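Local structure of annexin A8 (1W3W) at residues 261-266 and 304-309. The protein binds calcium and, through it, acidic phospholipid membranes, and acts as an anticoagulant that indirectly inhibits the thromboplastin-specific complex. Numbering follows the deposited sequence.
Sequences RLYYAM and SSMIME. With CA (calcium ion), chain B.
M266 and M306 interlock across two helices of the fourth annexin repeat, directly behind a calcium site of the annexin type. Segments 261-266 and 304-309, on helices 254-266 and 303-310, run in roughly the same direction, their axes 22° apart in angle and 10.5 Å at closest approach; the two methionines, with Y263 and I307, make the contact between them. M306 is extended as far as SD and bends at its last torsion (chi3 90°), which brings CE to 3.6 Å from M266 CB. The SD of M306 approaches the Y263 ring obliquely, 3.7 Å from CD1 and 65° off the ring normal, a Met-aromatic contact. The Y263 CB leaves its helix directed away from segment 304-309, but CG anti to the backbone N brings CD1 and CE1 to the sulfur. Its ring also stacks with Y299, and F295 of helix 288-299 touches both Y263 and M306. Replacing Y263 with an alanine would probably leave the SD of M306 without its aromatic neighbour and the thioether end freer to turn. The M266 side chain runs past M306 to the next residue: CE lies 3.9 Å from M306 CB, and SD sits 3.9 Å from I307 CG1. The side chains meet by apolar and sulfur contacts, yet M266 serves the metal through its backbone. Beside G268 O, G270 O and D310 OD2, which complete the protein's share of the site, M266 O binds the calcium ion at 2.4 Å, and water 1 takes a further position at the same distance from the metal.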
loop_
_atom_site.group_PDB
_atom_site.type_symbol
_atom_site.label_atom_id
_atom_site.label_comp_id
_atom_site.label_asym_id
_atom_site.label_seq_id
_atom_site.Cartn_x
_atom_site.Cartn_y
_atom_site.Cartn_z
ATOM N N ARG A 261 5.992 -0.544 7.664
ATOM C CA ARG A 261 4.970 -1.501 7.329
ATOM C C ARG A 261 5.584 -2.864 7.020
ATOM O O ARG A 261 5.101 -3.898 7.476
ATOM C CB ARG A 261 4.193 -0.985 6.132
ATOM C CG ARG A 261 2.903 -1.594 5.980
ATOM C CD ARG A 261 1.886 -1.209 7.046
ATOM N NE ARG A 261 0.646 -1.786 6.596
ATOM C CZ ARG A 261 -0.206 -2.466 7.344
ATOM N NH1 ARG A 261 -0.031 -2.610 8.657
ATOM N NH2 ARG A 261 -1.274 -2.959 6.765
ATOM N N LEU A 262 6.663 -2.854 6.256
ATOM C CA LEU A 262 7.358 -4.078 5.892
ATOM C C LEU A 262 7.999 -4.730 7.119
ATOM O O LEU A 262 7.900 -5.936 7.292
ATOM C CB LEU A 262 8.401 -3.782 4.821
ATOM C CG LEU A 262 7.846 -3.413 3.443
ATOM C CD1 LEU A 262 8.968 -2.961 2.539
ATOM C CD2 LEU A 262 7.128 -4.605 2.849
ATOM N N TYR A 263 8.630 -3.923 7.966
ATOM C CA TYR A 263 9.227 -4.399 9.219
ATOM C C TYR A 263 8.222 -5.118 10.108
ATOM O O TYR A 263 8.502 -6.205 10.621
ATOM C CB TYR A 263 9.842 -3.227 9.987
ATOM C CG TYR A 263 10.490 -3.601 11.310
ATOM C CD1 TYR A 263 11.731 -4.238 11.347
ATOM C CD2 TYR A 263 9.854 -3.314 12.525
ATOM C CE1 TYR A 263 12.324 -4.582 12.561
ATOM C CE2 TYR A 263 10.445 -3.650 13.746
ATOM C CZ TYR A 263 11.681 -4.285 13.747
ATOM O OH TYR A 263 12.263 -4.618 14.939
ATOM N N TYR A 264 7.045 -4.528 10.291
ATOM C CA TYR A 264 6.063 -5.125 11.180
ATOM C C TYR A 264 5.306 -6.287 10.548
ATOM O O TYR A 264 4.769 -7.119 11.259
ATOM C CB TYR A 264 5.126 -4.071 11.771
ATOM C CG TYR A 264 5.787 -3.295 12.901
ATOM C CD1 TYR A 264 6.135 -1.954 12.747
ATOM C CD2 TYR A 264 6.103 -3.918 14.113
ATOM C CE1 TYR A 264 6.755 -1.238 13.780
ATOM C CE2 TYR A 264 6.731 -3.213 15.147
ATOM C CZ TYR A 264 7.049 -1.870 14.969
ATOM O OH TYR A 264 7.672 -1.161 15.977
ATOM N N ALA A 265 5.327 -6.387 9.221
ATOM C CA ALA A 265 4.853 -7.582 8.533
ATOM C C ALA A 265 5.704 -8.814 8.871
ATOM O O ALA A 265 5.224 -9.932 8.781
ATOM C CB ALA A 265 4.868 -7.367 7.032
ATOM N N MET A 266 6.968 -8.596 9.224
ATOM C CA MET A 266 7.924 -9.677 9.456
ATOM C C MET A 266 8.307 -9.875 10.920
ATOM O O MET A 266 8.630 -10.990 11.317
ATOM C CB MET A 266 9.178 -9.457 8.599
ATOM C CG MET A 266 8.942 -9.825 7.138
ATOM S SD MET A 266 10.333 -9.566 6.044
ATOM C CE MET A 266 10.448 -7.840 6.017
ATOM N N SER A 304 16.295 -7.268 2.857
ATOM C CA SER A 304 16.576 -8.625 2.369
ATOM C C SER A 304 16.930 -9.613 3.479
ATOM O O SER A 304 16.526 -10.764 3.422
ATOM C CB SER A 304 17.697 -8.586 1.335
ATOM O OG SER A 304 17.261 -7.859 0.207
ATOM N N SER A 305 17.647 -9.161 4.509
ATOM C CA SER A 305 18.039 -10.052 5.598
ATOM C C SER A 305 16.811 -10.539 6.365
ATOM O O SER A 305 16.752 -11.707 6.788
ATOM C CB SER A 305 19.069 -9.398 6.546
ATOM O OG SER A 305 18.452 -8.513 7.499
ATOM N N MET A 306 15.822 -9.665 6.530
ATOM C CA MET A 306 14.594 -10.069 7.189
ATOM C C MET A 306 13.749 -10.969 6.311
ATOM O O MET A 306 13.158 -11.935 6.791
ATOM C CB MET A 306 13.803 -8.849 7.681
ATOM C CG MET A 306 14.217 -8.464 9.076
ATOM S SD MET A 306 13.218 -7.200 9.770
ATOM C CE MET A 306 11.977 -8.174 10.548
ATOM N N ILE A 307 13.705 -10.678 5.019
ATOM C CA ILE A 307 13.023 -11.553 4.078
ATOM C C ILE A 307 13.652 -12.965 4.090
ATOM O O ILE A 307 12.939 -13.959 4.100
ATOM C CB ILE A 307 13.034 -10.946 2.653
ATOM C CG1 ILE A 307 12.099 -9.728 2.586
ATOM C CG2 ILE A 307 12.604 -11.983 1.648
ATOM C CD1 ILE A 307 12.257 -8.895 1.332
ATOM N N MET A 308 14.976 -13.050 4.099
ATOM C CA MET A 308 15.677 -14.347 4.151
ATOM C C MET A 308 15.362 -15.148 5.419
ATOM O O MET A 308 15.225 -16.378 5.379
ATOM C CB MET A 308 17.186 -14.138 4.042
ATOM C CG MET A 308 17.585 -13.664 2.670
ATOM S SD MET A 308 19.349 -13.571 2.384
ATOM C CE MET A 308 19.719 -15.255 2.323
ATOM N N GLU A 309 15.214 -14.442 6.529
ATOM C CA GLU A 309 14.910 -15.061 7.813
ATOM C C GLU A 309 13.476 -15.564 7.888
ATOM O O GLU A 309 13.226 -16.607 8.487
ATOM C CB GLU A 309 15.170 -14.060 8.941
ATOM C CG GLU A 309 15.184 -14.680 10.332
ATOM C CD GLU A 309 15.305 -13.631 11.421
ATOM O OE1 GLU A 309 14.543 -13.699 12.426
ATOM O OE2 GLU A 309 16.156 -12.731 11.253
HETATM CA CA CA B . 8.420 -13.358 11.534
HETATM O O HOH W 1 10.470 -13.012 12.742
#